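Local coordinates for metallopeptidase containing co-catalytic metalloactive site (Shewanella denitrificans OS217, PDB 3B2Y), which is probably a zinc-dependent carboxypeptidase-like hydrolase of the M14 peptidase family, and holds a nickel ion at its metal site in this crystal, at residues 67-71 with 158-162; 73-77 with 106-110; 85-89 with 258-264; 121-127 with 144-148; 178-184 with 220-226. All blocks are in the same frame, centred on the assembly; numbering follows the deposited sequence. Where two conformers were deposited one is given.

Interaction 1 of 5, residues 67-71 with 158-162; sequences PSLLI and LCAAS
L70 lays its CB against the last turn of helix 155-161, over the methylene of S162 and beside the methyl of A161. This is helix-on-sheet packing in the alpha/beta fold of the M14 peptidases. Strand 68-73 is an inner strand of the mixed sheet. Its neighbours are strand 102-106 on one edge and strand 165-172 on the other. L70 CB lies 3.9 Å from S162 CB and 4.5 Å from A161 CB. Its CG is anti to the backbone N (chi1 177°), which sends CD2 toward the helix. CD2 then reaches along the turn and meets L158 CD2 at 4.3 Å. L234 of helix 230-236 touches both L70 and S162, so the apolar patch continues beyond the pair. L69 and I71 turn to the other side of the strand, where helix 253-271 covers them.

Nearer the start of the strand the contact is made by carbonyls. S68 CB sits 3.4 Å from A160 O. A161 O points at the strand backbone and comes within 3.0 Å of L69 C. It is close to the N atoms of L69 and L70, but the angles are poor and neither bond forms. The backbone of L69 is instead paired with N102 and S104, and that of L70 with G165. The helix end is therefore held here by van der Waals contact. The hydroxyl of S162 is turned back into its own helix end, where OG donates to L158 O at 2.8 Å.

Interaction 2 of 5, residues 73-77 with 106-110; sequences SGFHG and LPLVN. With NI (nickel (II) ion), chain C.
This contact belongs to the metal site of the M14 fold: it ties G74 and F75, just before the ligand H76, to V109 and N110. H76 and E79 make up the HxxE motif of the M14 peptidases, and H170 completes the protein ligands. H76 ND1 binds the nickel ion at 2.2 Å. The family uses zinc, so nickel probably occupies the zinc position. H76 NE2 faces away from the metal and is bonded to N126 OD1, a second-shell partner that fixes the turn of the ring.

The two loops leave neighbouring strands of the sheet and stay paired. S73 N donates to L106 O at 3.0 Å. V109 N makes a weak bond to S73 O. N110 N then donates to G74 O at 2.9 Å. G74 has a positive phi (61°), which suits glycine. A side chain on it would run into L108 CD1.

V109 stands over one face of the F75 ring. Its CG2 is 3.9 Å from the ring centroid, a CH-pi contact set toward the rim. Its other methyl, CG1, touches F75 CE2 at 3.6 Å. L151 of helix 146-152 also touches both residues.

N110 has CG anti to the backbone N (chi1 -178°), which swings the amide across to the metal loop. Its OD1 takes the N-cap role and accepts from G113 N of helix 111-115. Its ND2 donates to F75 O at 3.1 Å, approaching from above the carbonyl plane.

Interaction 3 of 5, residues 85-89 with 258-264; sequences GMLHF and QANSAAM
F89 offers a ring face to M264, whose CB sits 3.8 Å from the ring centroid and almost straight above it. This is a CH-pi contact. M86 and M264 are present as selenomethionine. The M264 chain runs obliquely across the ring, and its SE lies 4.5 Å from the centroid, off to one side, a Met-aromatic contact. SE also touches F89 CB. The end of the chain then crosses M86 at about a right angle, with M264 CE 3.8 Å from M86 CB. I71 of strand 68-73 touches all three side chains. An alanine in place of F89 would probably open a gap beside M264 and leave its long chain less firmly set.

The more exposed end of the contact is polar. H88 turns the edge of its imidazole to S261, and ND1 and OG are hydrogen-bonded at 3.0 Å. The OG lies in the ring plane. S261 has OG anti to its backbone N (chi1 -175°), which directs it between H88 and F89.

G85 lets the helices come close. A CB on it would collide with N260 CB. The amide of N260 is held by R256 O and T247 OG1. The local axes approach to 7.8 Å and cross at -61°. Helices 81-92 and 253-271 thus form a close pair on one face of the central sheet, as expected of the layered alpha/beta fold of M14 peptidases.

Interaction 4 of 5, residues 121-127 with 144-148; sequences NRFGENP and TSLEG
This is a polar contact between a loop and the start of a helix, with N121 and E125 of the loop bonded to E147 and L146 at the first turn of helix 146-152. It lies toward the surface, near the metal site.

The amide of N121 is central. Its ND2 donates to E147 OE1 at 2.8 Å, on the syn side of that oxygen, and more weakly to E147 OE2. It also donates to E125 OE1 at 2.9 Å, which lies in the amide plane and uses its anti lone pair. The amide thus joins two carboxylates whose OE1 atoms are 4.4 Å apart, and probably eases their repulsion. G124 N to N121 O closes the type I turn from N121 to G124, and N121 OD1 accepts from E125 N just past it.

E125 OE1 has a second donor, L146 N, at 2.9 Å and nearly straight (165°). A carboxylate here would probably be favoured by the positive end of the helix. Water 3 bridges E125 OE2 and T144 O. F123 adds an apolar touch, CE2 to L146 CD2 at 3.6 Å.

S145 lies against P127, OG to CA at 3.2 Å. The same OG donates to E147 OE1 and accepts from G148 N at 3.0 Å. N126, on the same loop, bonds H76 of the metal site. S145 is thus a serine N-cap, with E125 of the loop binding the next backbone N-H at the helix start.

Interaction 5 of 5, residues 178-184 with 220-226; sequences TYVYSFE and GVIFNHF
The Y181 ring carries I222 CD1 over one face, 4.1 Å from its centroid, a CH-pi contact. The same methyl meets Y179 CD2 at 3.4 Å, so this one methyl touches both tyrosines. The F183 ring turns its edge to the face of F226. This T-shaped pair has centroids 5.0 Å apart and planes at 72°. One face of F183 also has water 5 above it. The F223 ring has N224 CG over one face, with S182 OG and E184 CG at its edge, in plane. S182 OG has its hydrogen bond with S193 OG.

The backbones form a parallel pair at one side of the mixed sheet. Strand 221-223 is one of its two outermost strands, and strand 179-183 runs antiparallel to 242-248 on its other edge. V180 N donates to G220 O, I222 N to V180 O and S182 N to I222 O. N224 N ends the ladder with a bond to S182 O at 2.7 Å, almost straight (177°). Water 5 joins S182 O to H225 N. Y181 also touches E246, the predicted proton donor or acceptor.

N224 has CG anti to its carbonyl carbon (chi1 -83°), which folds the amide back onto E184. ND2 donates to E184 O at 3.1 Å, with the oxygen in the amide plane. A leucine at N224 would probably leave E184 O without this donor and E184 N without its weak acceptor. OD1 receives that weak bond from E184 N at 3.2 Å.

Interactions 1, 2 and 3 are buried, while 4 and 5 reach partly to the surface. Interactions 1 and 3 cover opposite faces of strand 68-73, and I71 of the first packs on M86, F89 and M264 of the third. Both are packing contacts, with carbonyls against the strand in 1 and one polar bond, H88 to S261, in 3. Interaction 2 follows at the end of the same strand; I71 O and L106 N join the two strands just before their loops. There backbone bonds dominate. Interaction 4 supports the metal loop through N126 and H76, and its chemistry is amide, carboxylate and helix cap. Interaction 5, at the far edge of the sheet, combines strand pairing with aromatic packing.

Interaction 1 of 5, residues 67-71 with 158-162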
# COMPACT_ATOMS: atom_id res chain seq x y z
N PRO A 67 9.52 16.32 4.54
CA PRO A 67 9.81 14.96 4.20
C PRO A 67 8.97 14.46 3.03
O PRO A 67 7.87 14.96 2.77
CB PRO A 67 9.49 14.20 5.50
CG PRO A 67 8.48 15.07 6.21
CD PRO A 67 8.87 16.45 5.86
N SER A 68 9.50 13.47 2.33
CA SER A 68 8.83 12.90 1.17
C SER A 68 8.46 11.47 1.53
O SER A 68 9.31 10.66 1.83
CB SER A 68 9.72 12.90 -0.07
OG SER A 68 10.04 14.23 -0.50
N LEU A 69 7.16 11.20 1.47
CA LEU A 69 6.60 9.93 1.87
C LEU A 69 5.73 9.45 0.71
O LEU A 69 5.12 10.28 -0.00
CB LEU A 69 5.72 10.02 3.10
CG LEU A 69 6.27 10.63 4.37
CD1 LEU A 69 5.14 10.62 5.42
CD2 LEU A 69 7.51 9.91 4.88
N LEU A 70 5.76 8.16 0.52
CA LEU A 70 4.98 7.45 -0.45
C LEU A 70 4.09 6.43 0.25
O LEU A 70 4.56 5.66 1.06
CB LEU A 70 5.91 6.77 -1.46
CG LEU A 70 5.25 5.90 -2.54
CD1 LEU A 70 4.34 6.78 -3.43
CD2 LEU A 70 6.35 5.19 -3.38
N ILE A 71 2.82 6.35 -0.14
CA ILE A 71 1.94 5.26 0.27
C ILE A 71 1.41 4.62 -1.02
O ILE A 71 1.02 5.33 -1.97
CB ILE A 71 0.71 5.74 1.11
CG1 ILE A 71 1.16 6.51 2.35
CG2 ILE A 71 -0.17 4.57 1.57
CD1 ILE A 71 -0.01 7.29 3.00
N LEU A 158 9.96 7.57 -8.18
CA LEU A 158 9.45 6.83 -7.04
C LEU A 158 10.42 6.84 -5.84
O LEU A 158 10.00 6.86 -4.69
CB LEU A 158 9.11 5.40 -7.43
CG LEU A 158 7.89 5.42 -8.35
CD1 LEU A 158 7.73 4.02 -8.99
CD2 LEU A 158 6.60 5.89 -7.64
N CYS A 159 11.71 6.75 -6.14
CA CYS A 159 12.76 6.86 -5.12
C CYS A 159 12.72 8.25 -4.46
O CYS A 159 12.73 8.35 -3.23
CB CYS A 159 14.11 6.50 -5.72
SG CYS A 159 14.15 4.70 -6.09
N ALA A 160 12.64 9.30 -5.25
CA ALA A 160 12.44 10.69 -4.71
C ALA A 160 11.21 10.77 -3.77
O ALA A 160 11.28 11.37 -2.66
CB ALA A 160 12.29 11.73 -5.86
N ALA A 161 10.13 10.11 -4.20
CA ALA A 161 8.84 10.15 -3.47
C ALA A 161 8.86 9.45 -2.13
O ALA A 161 8.04 9.76 -1.25
CB ALA A 161 7.67 9.65 -4.41
N SER A 162 9.83 8.55 -1.91
CA SER A 162 9.80 7.62 -0.75
C SER A 162 11.04 7.86 0.10
O SER A 162 11.33 7.07 1.01
CB SER A 162 9.77 6.17 -1.24
OG SER A 162 10.83 5.98 -2.19

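Interaction 2 of 5, residues 73-77 with 106-110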
# COMPACT_ATOMS: atom_id res chain seq x y z
N SER A 73 -0.59 0.92 -2.73
CA SER A 73 -1.42 -0.25 -2.47
C SER A 73 -1.84 -0.84 -3.79
O SER A 73 -1.40 -0.36 -4.87
CB SER A 73 -2.64 0.13 -1.65
OG SER A 73 -3.33 -1.00 -1.15
N GLY A 74 -2.73 -1.81 -3.70
CA GLY A 74 -3.34 -2.46 -4.88
C GLY A 74 -2.36 -3.15 -5.80
O GLY A 74 -2.58 -3.20 -6.97
N PHE A 75 -1.29 -3.73 -5.25
CA PHE A 75 -0.42 -4.60 -6.06
C PHE A 75 -1.12 -5.96 -6.30
O PHE A 75 -0.87 -6.60 -7.32
CB PHE A 75 0.91 -4.85 -5.33
CG PHE A 75 1.89 -3.72 -5.46
CD1 PHE A 75 1.82 -2.61 -4.63
CD2 PHE A 75 2.85 -3.75 -6.46
CE1 PHE A 75 2.71 -1.53 -4.83
CE2 PHE A 75 3.77 -2.71 -6.63
CZ PHE A 75 3.69 -1.60 -5.86
N HIS A 76 -1.90 -6.43 -5.30
CA HIS A 76 -2.54 -7.74 -5.35
C HIS A 76 -4.04 -7.54 -5.35
O HIS A 76 -4.60 -6.89 -4.46
CB HIS A 76 -2.06 -8.62 -4.21
CG HIS A 76 -0.61 -8.94 -4.27
ND1 HIS A 76 0.21 -8.89 -3.18
CD2 HIS A 76 0.19 -9.26 -5.32
CE1 HIS A 76 1.44 -9.23 -3.53
NE2 HIS A 76 1.46 -9.45 -4.82
N GLY A 77 -4.70 -8.04 -6.37
CA GLY A 77 -6.09 -7.71 -6.56
C GLY A 77 -7.08 -8.27 -5.58
O GLY A 77 -8.16 -7.73 -5.41
N LEU A 106 0.11 6.09 -4.59
CA LEU A 106 0.08 5.13 -5.71
C LEU A 106 -1.04 4.11 -5.33
O LEU A 106 -0.79 3.05 -4.80
CB LEU A 106 1.47 4.52 -5.88
CG LEU A 106 1.89 3.71 -7.07
CD1 LEU A 106 1.91 4.60 -8.34
CD2 LEU A 106 3.31 3.21 -6.81
N PRO A 107 -2.29 4.50 -5.54
CA PRO A 107 -3.43 3.84 -4.94
C PRO A 107 -3.69 2.44 -5.50
O PRO A 107 -4.27 1.62 -4.81
CB PRO A 107 -4.63 4.74 -5.37
CG PRO A 107 -4.07 5.99 -5.77
CD PRO A 107 -2.68 5.69 -6.30
N LEU A 108 -3.35 2.21 -6.76
CA LEU A 108 -3.81 1.00 -7.44
C LEU A 108 -2.87 0.59 -8.56
O LEU A 108 -3.02 1.05 -9.68
CB LEU A 108 -5.20 1.19 -8.00
CG LEU A 108 -5.88 -0.00 -8.71
CD1 LEU A 108 -5.80 -1.32 -7.81
CD2 LEU A 108 -7.36 0.34 -9.14
N VAL A 109 -1.90 -0.27 -8.25
CA VAL A 109 -0.86 -0.67 -9.19
C VAL A 109 -1.32 -1.78 -10.19
O VAL A 109 -0.87 -1.82 -11.34
CB VAL A 109 0.34 -1.10 -8.39
CG1 VAL A 109 1.38 -1.83 -9.24
CG2 VAL A 109 0.92 0.11 -7.63
N ASN A 110 -2.30 -2.57 -9.76
CA ASN A 110 -2.78 -3.73 -10.49
C ASN A 110 -4.32 -3.64 -10.79
O ASN A 110 -5.13 -4.31 -10.20
CB ASN A 110 -2.51 -4.95 -9.67
CG ASN A 110 -2.93 -6.25 -10.37
OD1 ASN A 110 -3.26 -6.31 -11.55
ND2 ASN A 110 -2.87 -7.33 -9.59
NI NI C . -0.06 -8.60 -1.00
O HOH W 1 -0.04 -9.68 1.03
O HOH W 2 1.29 -9.77 -0.68

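Interaction 3 of 5, residues 85-89 with 258-264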
# COMPACT_ATOMS: atom_id res chain seq x y z
N GLY A 85 -8.97 1.48 1.53
CA GLY A 85 -8.37 2.06 2.74
C GLY A 85 -7.77 3.42 2.45
O GLY A 85 -7.97 4.39 3.20
N MSE A 86 -7.07 3.53 1.32
CA MSE A 86 -6.51 4.82 0.94
C MSE A 86 -7.55 5.87 0.63
O MSE A 86 -7.40 7.02 0.96
CB MSE A 86 -5.55 4.67 -0.23
CG MSE A 86 -4.57 5.87 -0.30
SE MSE A 86 -3.30 5.61 -1.75
CE MSE A 86 -2.69 3.80 -1.17
N LEU A 87 -8.61 5.47 -0.06
CA LEU A 87 -9.71 6.37 -0.34
C LEU A 87 -10.38 6.88 0.94
O LEU A 87 -10.75 8.07 1.03
CB LEU A 87 -10.70 5.69 -1.28
CG LEU A 87 -11.81 6.48 -1.91
CD1 LEU A 87 -11.29 7.79 -2.52
CD2 LEU A 87 -12.41 5.57 -2.97
N HIS A 88 -10.52 6.01 1.94
CA HIS A 88 -11.07 6.36 3.25
C HIS A 88 -10.15 7.38 3.94
O HIS A 88 -10.59 8.42 4.43
CB HIS A 88 -11.21 5.07 4.10
CG HIS A 88 -11.87 5.28 5.43
ND1 HIS A 88 -11.15 5.46 6.59
CD2 HIS A 88 -13.18 5.35 5.78
CE1 HIS A 88 -11.99 5.62 7.60
NE2 HIS A 88 -13.22 5.56 7.14
N PHE A 89 -8.85 7.12 3.82
CA PHE A 89 -7.80 7.97 4.37
C PHE A 89 -7.86 9.36 3.74
O PHE A 89 -7.91 10.33 4.44
CB PHE A 89 -6.47 7.28 4.15
CG PHE A 89 -5.30 8.08 4.54
CD1 PHE A 89 -5.08 8.37 5.86
CD2 PHE A 89 -4.40 8.52 3.58
CE1 PHE A 89 -3.99 9.13 6.23
CE2 PHE A 89 -3.29 9.26 3.95
CZ PHE A 89 -3.10 9.56 5.27
N GLN A 258 -10.92 0.46 7.54
CA GLN A 258 -10.61 1.31 8.68
C GLN A 258 -9.19 1.12 9.21
O GLN A 258 -8.51 2.10 9.49
CB GLN A 258 -11.65 1.13 9.80
CG GLN A 258 -12.99 1.74 9.41
CD GLN A 258 -14.14 1.26 10.31
OE1 GLN A 258 -14.10 0.16 10.89
NE2 GLN A 258 -15.15 2.10 10.44
N ALA A 259 -8.76 -0.13 9.35
CA ALA A 259 -7.44 -0.46 9.83
C ALA A 259 -6.32 0.06 8.89
O ALA A 259 -5.32 0.60 9.37
CB ALA A 259 -7.30 -1.97 10.07
N ASN A 260 -6.48 -0.17 7.60
CA ASN A 260 -5.58 0.39 6.55
C ASN A 260 -5.45 1.91 6.63
O ASN A 260 -4.33 2.45 6.67
CB ASN A 260 -6.05 -0.03 5.17
CG ASN A 260 -5.53 -1.41 4.77
OD1 ASN A 260 -4.41 -1.54 4.30
ND2 ASN A 260 -6.34 -2.43 4.96
N SER A 261 -6.58 2.58 6.74
CA SER A 261 -6.62 4.03 6.89
C SER A 261 -5.88 4.47 8.16
O SER A 261 -5.18 5.47 8.15
CB SER A 261 -8.09 4.50 6.87
OG SER A 261 -8.16 5.92 6.89
N ALA A 262 -6.04 3.69 9.25
CA ALA A 262 -5.37 3.94 10.55
C ALA A 262 -3.87 3.74 10.48
O ALA A 262 -3.17 4.57 11.08
CB ALA A 262 -5.97 3.04 11.65
N ALA A 263 -3.40 2.66 9.82
CA ALA A 263 -1.93 2.45 9.50
C ALA A 263 -1.35 3.62 8.77
O ALA A 263 -0.25 4.10 9.13
CB ALA A 263 -1.67 1.18 8.72
N MSE A 264 -2.09 4.12 7.79
CA MSE A 264 -1.65 5.25 6.99
C MSE A 264 -1.55 6.52 7.84
O MSE A 264 -0.64 7.31 7.68
CB MSE A 264 -2.60 5.44 5.80
CG MSE A 264 -2.47 4.43 4.76
SE MSE A 264 -3.86 4.65 3.39
CE MSE A 264 -3.88 2.83 2.65

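Interaction 4 of 5, residues 121-127 with 144-148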
# COMPACT_ATOMS: atom_id res chain seq x y z
N ASN A 121 -2.20 -9.99 -12.15
CA ASN A 121 -2.82 -9.24 -13.18
C ASN A 121 -3.44 -10.26 -14.11
O ASN A 121 -3.33 -11.48 -13.97
CB ASN A 121 -1.81 -8.31 -13.91
CG ASN A 121 -0.66 -9.07 -14.56
OD1 ASN A 121 -0.72 -10.28 -14.81
ND2 ASN A 121 0.40 -8.32 -14.90
N ARG A 122 -4.07 -9.76 -15.11
CA ARG A 122 -4.81 -10.68 -15.97
C ARG A 122 -3.93 -11.54 -16.89
O ARG A 122 -4.43 -12.40 -17.62
CB ARG A 122 -5.83 -9.90 -16.73
CG ARG A 122 -5.39 -9.30 -17.97
CD ARG A 122 -6.57 -9.42 -18.91
NE ARG A 122 -6.34 -8.51 -19.99
CZ ARG A 122 -5.83 -8.87 -21.16
NH1 ARG A 122 -5.57 -10.16 -21.44
NH2 ARG A 122 -5.63 -7.93 -22.07
N PHE A 123 -2.64 -11.21 -16.91
CA PHE A 123 -1.63 -11.97 -17.61
C PHE A 123 -0.93 -13.02 -16.72
O PHE A 123 -0.02 -13.74 -17.19
CB PHE A 123 -0.60 -11.03 -18.28
CG PHE A 123 -1.20 -9.76 -18.89
CD1 PHE A 123 -1.88 -9.77 -20.11
CD2 PHE A 123 -1.04 -8.56 -18.25
CE1 PHE A 123 -2.40 -8.58 -20.63
CE2 PHE A 123 -1.56 -7.37 -18.77
CZ PHE A 123 -2.23 -7.38 -19.95
N GLY A 124 -1.40 -13.22 -15.48
CA GLY A 124 -0.88 -14.26 -14.60
C GLY A 124 0.40 -13.89 -13.86
O GLY A 124 1.06 -14.77 -13.34
N GLU A 125 0.74 -12.61 -13.81
CA GLU A 125 2.00 -12.18 -13.19
C GLU A 125 1.70 -11.53 -11.83
O GLU A 125 0.72 -10.81 -11.69
CB GLU A 125 2.70 -11.09 -14.07
CG GLU A 125 2.93 -11.44 -15.59
CD GLU A 125 3.41 -10.21 -16.44
OE1 GLU A 125 2.79 -9.11 -16.34
OE2 GLU A 125 4.45 -10.35 -17.14
N ASN A 126 2.62 -11.72 -10.88
CA ASN A 126 2.62 -11.05 -9.58
C ASN A 126 3.32 -9.65 -9.69
O ASN A 126 4.57 -9.58 -9.82
CB ASN A 126 3.37 -11.89 -8.58
CG ASN A 126 3.29 -11.35 -7.15
OD1 ASN A 126 2.98 -10.19 -6.90
ND2 ASN A 126 3.55 -12.25 -6.19
N PRO A 127 2.55 -8.54 -9.64
CA PRO A 127 3.13 -7.21 -9.74
C PRO A 127 4.11 -6.80 -8.60
O PRO A 127 4.81 -5.81 -8.73
CB PRO A 127 1.90 -6.29 -9.74
CG PRO A 127 0.80 -7.16 -10.25
CD PRO A 127 1.09 -8.43 -9.50
N THR A 144 9.75 -9.13 -13.38
CA THR A 144 8.72 -8.17 -13.10
C THR A 144 7.50 -8.43 -13.98
O THR A 144 7.61 -9.07 -15.02
CB THR A 144 9.20 -6.75 -13.40
OG1 THR A 144 9.73 -6.71 -14.73
CG2 THR A 144 10.27 -6.28 -12.39
N SER A 145 6.36 -7.97 -13.50
CA SER A 145 5.14 -7.90 -14.27
C SER A 145 5.18 -6.71 -15.22
O SER A 145 6.02 -5.84 -15.08
CB SER A 145 3.94 -7.74 -13.34
OG SER A 145 3.83 -6.41 -12.77
N LEU A 146 4.20 -6.64 -16.09
CA LEU A 146 4.03 -5.48 -16.92
C LEU A 146 3.96 -4.18 -16.06
O LEU A 146 4.67 -3.18 -16.34
CB LEU A 146 2.74 -5.68 -17.74
CG LEU A 146 2.39 -4.61 -18.71
CD1 LEU A 146 3.61 -4.42 -19.60
CD2 LEU A 146 1.11 -5.11 -19.47
N GLU A 147 3.13 -4.19 -15.01
CA GLU A 147 3.00 -3.05 -14.09
C GLU A 147 4.33 -2.71 -13.42
O GLU A 147 4.68 -1.54 -13.35
CB GLU A 147 1.92 -3.27 -13.03
CG GLU A 147 0.50 -3.60 -13.60
CD GLU A 147 0.33 -5.04 -14.09
OE1 GLU A 147 1.27 -5.83 -13.85
OE2 GLU A 147 -0.71 -5.39 -14.75
N GLY A 148 5.06 -3.71 -12.95
CA GLY A 148 6.40 -3.50 -12.42
C GLY A 148 7.36 -2.81 -13.38
O GLY A 148 8.14 -1.96 -13.01
O HOH W 3 7.04 -11.72 -15.91
O HOH W 4 6.58 -6.56 -10.94

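Interaction 5 of 5, residues 178-184 with 220-226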
# COMPACT_ATOMS: atom_id res chain seq x y z
N THR A 178 -3.35 -9.91 12.27
CA THR A 178 -2.58 -8.92 11.55
C THR A 178 -1.06 -8.90 11.84
O THR A 178 -0.56 -9.38 12.88
CB THR A 178 -3.18 -7.52 11.80
OG1 THR A 178 -2.68 -6.59 10.85
CG2 THR A 178 -2.83 -7.05 13.25
N TYR A 179 -0.32 -8.30 10.90
CA TYR A 179 1.11 -8.16 11.12
C TYR A 179 1.64 -7.12 10.16
O TYR A 179 0.88 -6.61 9.35
CB TYR A 179 1.86 -9.51 11.00
CG TYR A 179 1.73 -10.19 9.68
CD1 TYR A 179 0.60 -10.94 9.36
CD2 TYR A 179 2.75 -10.10 8.73
CE1 TYR A 179 0.48 -11.58 8.13
CE2 TYR A 179 2.65 -10.76 7.51
CZ TYR A 179 1.51 -11.49 7.20
OH TYR A 179 1.41 -12.11 5.97
N VAL A 180 2.90 -6.78 10.34
CA VAL A 180 3.55 -5.77 9.56
C VAL A 180 4.98 -6.21 9.21
O VAL A 180 5.72 -6.71 10.06
CB VAL A 180 3.60 -4.43 10.31
CG1 VAL A 180 4.46 -4.51 11.63
CG2 VAL A 180 4.21 -3.42 9.39
N TYR A 181 5.37 -6.05 7.96
CA TYR A 181 6.78 -6.14 7.59
C TYR A 181 7.42 -4.78 7.81
O TYR A 181 6.85 -3.78 7.44
CB TYR A 181 6.93 -6.42 6.11
CG TYR A 181 6.46 -7.76 5.63
CD1 TYR A 181 5.14 -7.98 5.25
CD2 TYR A 181 7.36 -8.79 5.50
CE1 TYR A 181 4.74 -9.19 4.79
CE2 TYR A 181 6.98 -10.00 5.02
CZ TYR A 181 5.68 -10.21 4.66
OH TYR A 181 5.32 -11.48 4.20
N SER A 182 8.62 -4.71 8.33
CA SER A 182 9.26 -3.40 8.49
C SER A 182 10.75 -3.43 8.16
O SER A 182 11.40 -4.46 8.27
CB SER A 182 9.02 -2.86 9.92
OG SER A 182 9.96 -3.35 10.80
N PHE A 183 11.28 -2.27 7.77
CA PHE A 183 12.70 -2.05 7.44
C PHE A 183 13.12 -0.74 8.12
O PHE A 183 12.52 0.31 7.91
CB PHE A 183 12.91 -1.96 5.92
CG PHE A 183 12.30 -3.11 5.11
CD1 PHE A 183 10.92 -3.19 4.90
CD2 PHE A 183 13.10 -4.09 4.60
CE1 PHE A 183 10.38 -4.23 4.17
CE2 PHE A 183 12.55 -5.11 3.89
CZ PHE A 183 11.19 -5.17 3.67
N GLU A 184 14.12 -0.82 8.99
CA GLU A 184 14.78 0.35 9.58
C GLU A 184 16.28 0.10 9.54
O GLU A 184 16.71 -1.07 9.60
CB GLU A 184 14.36 0.58 11.04
CG GLU A 184 12.83 0.66 11.23
CD GLU A 184 12.42 1.17 12.60
OE1 GLU A 184 13.12 2.04 13.18
OE2 GLU A 184 11.38 0.70 13.12
N GLY A 220 4.14 -9.68 16.02
CA GLY A 220 3.45 -9.06 14.90
C GLY A 220 4.29 -8.27 13.89
O GLY A 220 3.74 -7.57 13.08
N VAL A 221 5.61 -8.36 13.98
CA VAL A 221 6.55 -7.67 13.11
C VAL A 221 7.45 -8.69 12.44
O VAL A 221 7.86 -9.67 13.08
CB VAL A 221 7.38 -6.66 13.92
CG1 VAL A 221 8.45 -6.01 13.03
CG2 VAL A 221 6.45 -5.57 14.48
N ILE A 222 7.64 -8.52 11.12
CA ILE A 222 8.72 -9.20 10.39
C ILE A 222 9.73 -8.12 10.01
O ILE A 222 9.40 -7.19 9.27
CB ILE A 222 8.18 -9.90 9.12
CG1 ILE A 222 7.30 -11.09 9.50
CG2 ILE A 222 9.32 -10.32 8.16
CD1 ILE A 222 6.01 -11.18 8.57
N PHE A 223 10.97 -8.24 10.49
CA PHE A 223 11.90 -7.12 10.42
C PHE A 223 13.07 -7.33 9.44
O PHE A 223 13.82 -8.29 9.53
CB PHE A 223 12.42 -6.85 11.82
CG PHE A 223 13.24 -5.61 11.93
CD1 PHE A 223 12.67 -4.39 11.69
CD2 PHE A 223 14.57 -5.67 12.35
CE1 PHE A 223 13.41 -3.22 11.83
CE2 PHE A 223 15.31 -4.51 12.48
CZ PHE A 223 14.70 -3.28 12.20
N ASN A 224 13.22 -6.39 8.51
CA ASN A 224 14.37 -6.36 7.63
C ASN A 224 14.54 -7.64 6.84
O ASN A 224 15.65 -8.11 6.63
CB ASN A 224 15.66 -6.01 8.38
CG ASN A 224 15.84 -4.50 8.57
OD1 ASN A 224 15.14 -3.69 7.96
ND2 ASN A 224 16.81 -4.13 9.38
N HIS A 225 13.42 -8.18 6.38
CA HIS A 225 13.42 -9.35 5.50
C HIS A 225 13.41 -8.85 4.03
O HIS A 225 12.40 -8.43 3.55
CB HIS A 225 12.17 -10.19 5.77
CG HIS A 225 11.97 -11.32 4.80
ND1 HIS A 225 12.54 -12.56 4.97
CD2 HIS A 225 11.24 -11.38 3.65
CE1 HIS A 225 12.18 -13.35 3.96
NE2 HIS A 225 11.40 -12.66 3.14
N PHE A 226 14.55 -8.88 3.37
CA PHE A 226 14.65 -8.44 1.99
C PHE A 226 14.29 -9.50 0.97
O PHE A 226 14.66 -10.63 1.08
CB PHE A 226 15.98 -7.82 1.70
CG PHE A 226 16.21 -6.53 2.40
CD1 PHE A 226 16.57 -6.50 3.71
CD2 PHE A 226 16.08 -5.33 1.74
CE1 PHE A 226 16.77 -5.33 4.36
CE2 PHE A 226 16.29 -4.18 2.40
CZ PHE A 226 16.64 -4.18 3.70
O HOH W 5 10.81 -6.80 6.56